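Local coordinates for aggretin alpha chain (Agkistrodon rhodostoma, PDB 3BX4), which triggers platelet aggregation as a snake-venom toxin by binding the platelet receptor CLEC-2 (CLEC1B) and setting off Syk and PLC-gamma-2 signalling, at residues A51-S55 with T113-K117; E67-W71 with Q125-V130. All blocks are in the same frame, centred on the assembly; numbering follows the deposited sequence.

Interaction 1: residues A51-S55 with T113-K117; sequences ADFVS and TGFRK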
loop_
_atom_site.group_PDB
_atom_site.type_symbol
_atom_site.label_atom_id
_atom_site.label_comp_id
_atom_site.label_asym_id
_atom_site.label_seq_id
_atom_site.Cartn_x
_atom_site.Cartn_y
_atom_site.Cartn_z
ATOM N N ALA C 51 8.599 -2.432 25.051
ATOM C CA ALA C 51 8.550 -3.809 24.483
ATOM C C ALA C 51 8.036 -4.773 25.541
ATOM O O ALA C 51 7.133 -5.635 25.278
ATOM C CB ALA C 51 9.924 -4.215 23.953
ATOM N N ASP C 52 8.580 -4.677 26.776
ATOM C CA ASP C 52 8.110 -5.555 27.872
ATOM C C ASP C 52 6.622 -5.375 28.129
ATOM O O ASP C 52 5.889 -6.335 28.363
ATOM C CB ASP C 52 8.837 -5.252 29.196
ATOM C CG ASP C 52 10.300 -5.707 29.215
ATOM O OD1 ASP C 52 10.767 -6.459 28.319
ATOM O OD2 ASP C 52 11.007 -5.269 30.215
ATOM N N PHE C 53 6.192 -4.117 28.109
ATOM C CA PHE C 53 4.847 -3.767 28.455
ATOM C C PHE C 53 3.911 -4.369 27.393
ATOM O O PHE C 53 2.902 -5.003 27.749
ATOM C CB PHE C 53 4.615 -2.236 28.511
ATOM C CG PHE C 53 3.172 -1.908 28.713
ATOM C CD1 PHE C 53 2.576 -2.061 29.979
ATOM C CD2 PHE C 53 2.350 -1.536 27.611
ATOM C CE1 PHE C 53 1.201 -1.790 30.191
ATOM C CE2 PHE C 53 0.908 -1.331 27.863
ATOM C CZ PHE C 53 0.404 -1.412 29.136
ATOM N N VAL C 54 4.222 -4.118 26.122
ATOM C CA VAL C 54 3.330 -4.607 25.038
ATOM C C VAL C 54 3.257 -6.157 25.055
ATOM O O VAL C 54 2.179 -6.729 24.878
ATOM C CB VAL C 54 3.665 -4.051 23.670
ATOM C CG1 VAL C 54 2.771 -4.730 22.521
ATOM C CG2 VAL C 54 3.463 -2.515 23.675
ATOM N N SER C 55 4.390 -6.816 25.283
ATOM C CA SER C 55 4.388 -8.292 25.369
ATOM C C SER C 55 3.453 -8.757 26.497
ATOM O O SER C 55 2.618 -9.678 26.326
ATOM C CB SER C 55 5.822 -8.802 25.547
ATOM O OG SER C 55 5.786 -10.202 25.762
ATOM N N THR C 113 8.178 -16.151 19.465
ATOM C CA THR C 113 9.235 -15.532 20.224
ATOM C C THR C 113 8.705 -14.620 21.331
ATOM O O THR C 113 9.329 -13.613 21.660
ATOM C CB THR C 113 10.173 -14.763 19.308
ATOM O OG1 THR C 113 9.405 -13.881 18.475
ATOM C CG2 THR C 113 10.941 -15.724 18.398
ATOM N N GLY C 114 7.567 -14.961 21.912
ATOM C CA GLY C 114 7.123 -14.344 23.132
ATOM C C GLY C 114 6.527 -12.969 22.929
ATOM O O GLY C 114 6.397 -12.231 23.892
ATOM N N PHE C 115 6.165 -12.639 21.681
ATOM C CA PHE C 115 5.645 -11.295 21.322
ATOM C C PHE C 115 6.599 -10.159 21.726
ATOM O O PHE C 115 6.203 -9.104 22.254
ATOM C CB PHE C 115 4.257 -11.005 21.882
ATOM C CG PHE C 115 3.198 -11.989 21.435
ATOM C CD1 PHE C 115 2.694 -12.903 22.359
ATOM C CD2 PHE C 115 2.729 -11.980 20.133
ATOM C CE1 PHE C 115 1.737 -13.818 21.986
ATOM C CE2 PHE C 115 1.726 -12.916 19.742
ATOM C CZ PHE C 115 1.268 -13.800 20.684
ATOM N N ARG C 116 7.876 -10.394 21.448
ATOM C CA ARG C 116 8.876 -9.372 21.733
ATOM C C ARG C 116 9.611 -8.976 20.424
ATOM O O ARG C 116 9.461 -7.836 19.896
ATOM C CB ARG C 116 9.742 -9.810 22.927
ATOM C CG ARG C 116 9.508 -8.878 24.138
ATOM C CD ARG C 116 10.653 -8.947 25.120
ATOM N NE ARG C 116 11.183 -7.672 25.673
ATOM C CZ ARG C 116 12.092 -6.894 25.062
ATOM N NH1 ARG C 116 12.610 -5.847 25.692
ATOM N NH2 ARG C 116 12.497 -7.147 23.831
ATOM N N LYS C 117 10.348 -9.864 19.822
ATOM C CA LYS C 117 11.076 -9.471 18.651
ATOM C C LYS C 117 10.122 -9.144 17.480
ATOM O O LYS C 117 9.067 -9.787 17.324
ATOM C CB LYS C 117 12.049 -10.560 18.267
ATOM C CG LYS C 117 13.138 -10.770 19.356
ATOM C CD LYS C 117 14.202 -9.686 19.343
ATOM C CE LYS C 117 15.564 -10.278 19.698
ATOM N NZ LYS C 117 16.683 -9.385 19.284
HETATM O O HOH W 1 6.895 -6.236 22.488
#
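Gly114 offers its carbonyl oxygen to Ser55 on the second helix (48-59) of this C-type lectin-like domain, and the pair opens a worked example of how an irregular loop is pinned to a helix by a few polar groups. The hydroxyl OG of Ser55 donates to Gly114 O at 2.8 Å, almost in line with the carbonyl bond. OG can do so because it lies anti to the backbone N of Ser55 (chi1 174°), projecting from the helix toward the loop. Gly114 itself has positive phi, as does Phe115 after it, so the chain coils tightly here and turns successive carbonyls to the helix. Phe115 O lies 3.3 Å from Ser55 CB and accepts a hydrogen bond from a water, which also donates to Ala51 O; the water thus bridges two backbone acceptors. The Phe115 ring, by contrast, leads away from the helix and packs on Leu109 of strand 106-110. Arg116 then turns back along the helix. Its CG passes 3.9 Å from Ser55 CB, and a bend at chi3 (135°) brings the guanidinium to Asp52 in a side-on salt bridge. Ala51 CB sits centrally over one guanidinium face, 3.6 Å from Arg116 CZ. An acidic side chain of another protein chain forms a salt bridge with NH2, placing this contact beside an interface of the assembly. On the carboxylate, a single oxygen takes both bonds: Arg116 NE reaches Asp52 OD1 at 2.9 Å nearly along its C-O axis, whereas Arg116 NH1 meets the same OD1 at 3.3 Å from above the carboxylate plane.

Interaction 2: residues E67-W71 with Q125-V130; sequences EDYVW and QMHAFV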
loop_
_atom_site.group_PDB
_atom_site.type_symbol
_atom_site.label_atom_id
_atom_site.label_comp_id
_atom_site.label_asym_id
_atom_site.label_seq_id
_atom_site.Cartn_x
_atom_site.Cartn_y
_atom_site.Cartn_z
ATOM N N GLU C 67 -3.428 -16.894 18.932
ATOM C CA GLU C 67 -2.999 -16.032 17.827
ATOM C C GLU C 67 -1.473 -16.222 17.572
ATOM O O GLU C 67 -0.714 -16.275 18.547
ATOM C CB GLU C 67 -3.325 -14.565 18.171
ATOM C CG GLU C 67 -2.786 -13.596 17.173
ATOM C CD GLU C 67 -3.451 -13.697 15.796
ATOM O OE1 GLU C 67 -4.555 -13.107 15.595
ATOM O OE2 GLU C 67 -2.821 -14.305 14.912
ATOM N N ASP C 68 -1.034 -16.288 16.296
ATOM C CA ASP C 68 0.379 -16.441 15.995
ATOM C C ASP C 68 1.076 -15.126 15.766
ATOM O O ASP C 68 2.301 -15.030 15.911
ATOM C CB ASP C 68 0.695 -17.375 14.818
ATOM C CG ASP C 68 -0.180 -17.176 13.597
ATOM O OD1 ASP C 68 -1.106 -16.303 13.577
ATOM O OD2 ASP C 68 0.114 -17.945 12.600
ATOM N N TYR C 69 0.296 -14.154 15.339
ATOM C CA TYR C 69 0.916 -12.803 15.029
ATOM C C TYR C 69 0.020 -11.710 15.541
ATOM O O TYR C 69 -1.201 -11.850 15.578
ATOM C CB TYR C 69 1.088 -12.584 13.527
ATOM C CG TYR C 69 2.096 -13.510 12.916
ATOM C CD1 TYR C 69 3.480 -13.263 12.981
ATOM C CD2 TYR C 69 1.674 -14.686 12.322
ATOM C CE1 TYR C 69 4.396 -14.169 12.423
ATOM C CE2 TYR C 69 2.597 -15.578 11.748
ATOM C CZ TYR C 69 3.937 -15.309 11.808
ATOM O OH TYR C 69 4.804 -16.251 11.266
ATOM N N VAL C 70 0.631 -10.563 15.959
ATOM C CA VAL C 70 -0.169 -9.462 16.401
ATOM C C VAL C 70 0.450 -8.213 15.708
ATOM O O VAL C 70 1.640 -8.020 15.870
ATOM C CB VAL C 70 -0.094 -9.320 17.957
ATOM C CG1 VAL C 70 -0.654 -7.909 18.376
ATOM C CG2 VAL C 70 -0.808 -10.558 18.680
ATOM N N TRP C 71 -0.354 -7.482 14.948
ATOM C CA TRP C 71 0.204 -6.296 14.171
ATOM C C TRP C 71 0.610 -5.244 15.130
ATOM O O TRP C 71 -0.074 -4.962 16.082
ATOM C CB TRP C 71 -0.883 -5.735 13.271
ATOM C CG TRP C 71 -1.253 -6.640 12.109
ATOM C CD1 TRP C 71 -2.555 -7.089 11.759
ATOM C CD2 TRP C 71 -0.380 -7.178 11.121
ATOM N NE1 TRP C 71 -2.490 -7.823 10.615
ATOM C CE2 TRP C 71 -1.185 -7.921 10.186
ATOM C CE3 TRP C 71 0.996 -7.138 10.924
ATOM C CZ2 TRP C 71 -0.603 -8.620 9.074
ATOM C CZ3 TRP C 71 1.574 -7.757 9.826
ATOM C CH2 TRP C 71 0.769 -8.517 8.880
ATOM N N GLN C 125 -2.911 -10.240 5.539
ATOM C CA GLN C 125 -3.437 -11.263 6.466
ATOM C C GLN C 125 -4.093 -10.638 7.690
ATOM O O GLN C 125 -3.674 -9.598 8.262
ATOM C CB GLN C 125 -2.362 -12.235 6.929
ATOM C CG GLN C 125 -1.855 -13.150 5.836
ATOM C CD GLN C 125 -1.097 -14.293 6.439
ATOM O OE1 GLN C 125 -1.129 -14.507 7.660
ATOM N NE2 GLN C 125 -0.359 -15.007 5.600
ATOM N N MET C 126 -5.164 -11.246 8.130
ATOM C CA MET C 126 -5.950 -10.797 9.278
ATOM C C MET C 126 -5.384 -11.362 10.566
ATOM O O MET C 126 -5.273 -12.588 10.787
ATOM C CB MET C 126 -7.471 -11.219 9.087
ATOM C CG MET C 126 -8.172 -10.502 7.926
ATOM S SD MET C 126 -9.604 -11.581 7.400
ATOM C CE MET C 126 -10.653 -11.099 8.692
ATOM N N HIS C 127 -5.028 -10.452 11.458
ATOM C CA HIS C 127 -4.505 -10.800 12.774
ATOM C C HIS C 127 -4.985 -9.811 13.822
ATOM O O HIS C 127 -5.422 -8.735 13.498
ATOM C CB HIS C 127 -2.952 -10.893 12.774
ATOM C CG HIS C 127 -2.417 -11.975 11.880
ATOM N ND1 HIS C 127 -2.452 -13.308 12.242
ATOM C CD2 HIS C 127 -2.008 -11.942 10.594
ATOM C CE1 HIS C 127 -2.037 -14.044 11.224
ATOM N NE2 HIS C 127 -1.703 -13.238 10.230
ATOM N N ALA C 128 -4.820 -10.210 15.078
ATOM C CA ALA C 128 -5.030 -9.344 16.242
ATOM C C ALA C 128 -3.976 -8.181 16.132
ATOM O O ALA C 128 -3.050 -8.242 15.323
ATOM C CB ALA C 128 -4.753 -10.147 17.505
ATOM N N PHE C 129 -4.199 -7.161 16.950
ATOM C CA PHE C 129 -3.299 -5.959 16.816
ATOM C C PHE C 129 -3.298 -5.168 18.107
ATOM O O PHE C 129 -4.112 -5.293 18.978
ATOM C CB PHE C 129 -3.790 -5.116 15.634
ATOM C CG PHE C 129 -5.201 -4.680 15.722
ATOM C CD1 PHE C 129 -6.256 -5.487 15.211
ATOM C CD2 PHE C 129 -5.567 -3.483 16.314
ATOM C CE1 PHE C 129 -7.577 -5.077 15.305
ATOM C CE2 PHE C 129 -6.890 -3.077 16.414
ATOM C CZ PHE C 129 -7.942 -3.913 15.906
ATOM N N VAL C 130 -2.365 -4.180 18.266
ATOM C CA VAL C 130 -2.452 -3.454 19.491
ATOM C C VAL C 130 -2.435 -1.930 19.082
ATOM O O VAL C 130 -1.626 -1.619 18.184
ATOM C CB VAL C 130 -1.149 -3.687 20.386
ATOM C CG1 VAL C 130 -1.177 -2.759 21.571
ATOM C CG2 VAL C 130 -1.103 -5.204 20.849
#
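His127 meets Glu67, Tyr69 and Trp71 where strand 127-133 runs parallel to strand 69-76 in the C-type lectin-like sheet, and its imidazole illustrates how one ring can be held over one face and round its edge. His127 CB starts over a face of the Trp71 indole, 4.2 Å from the centroid of the five-membered ring, in a CH-pi contact. CG stands beside the carbonyl O of Tyr69. Next, CD2 turns the imidazole edge to the indole in an offset edge-to-face pair, while Trp71 NE1 donates in its own ring plane to Gln125 O. On the other side of CG, His127 ND1 donates to Glu67 OE2 at 2.9 Å, from the syn side but 35° out of the carboxylate plane. That oxygen is also met by Tyr69 N, so two donors fix it, and the bend of the Glu67 chain at chi2 (67°) carries the carboxylate back to them. The other oxygen, OE1, accepts from Ala128 N and from Gln23 NE2, which ties the buried carboxylate to both strands and beyond. His127 CE1 lies 3.4 Å from Asp68 OD1, a neighbour that could further polarise the ring. Over one imidazole face comes Tyr69 CB, with the phenol edge directed to the same ring. Further along the strands, the parallel pairing proceeds through Trp71 N to Ala128 O at 2.8 Å and Val130 N to Trp71 O, while Val70 CG1 packs on Val130 CG2. At the tip, His127 NE2 donates to Gln125 OE1 at 2.9 Å, in the carbonyl plane and on a lone pair.

How the interactions relate
The two interactions lie about 13 Å apart, centre to centre, within one C-type lectin-like domain. Their segments alternate along the chain: helix 48-59, strand 69-76, the loop at 113-117, then strand 127-133, so neither contact is closed before the other begins. Interaction 2 joins two parallel strands in the buried sheet, whereas interaction 1 ties the helix to the loop between strands 106-110 and 118-121, nearer a partner chain. They meet through apolar side chains: Phe115 CE2 is 3.6 Å from Val70 CG2, and Val54 CG1 approaches Val130 CG2. The sheet core is thereby continuous with the helix-loop surface that faces another subunit.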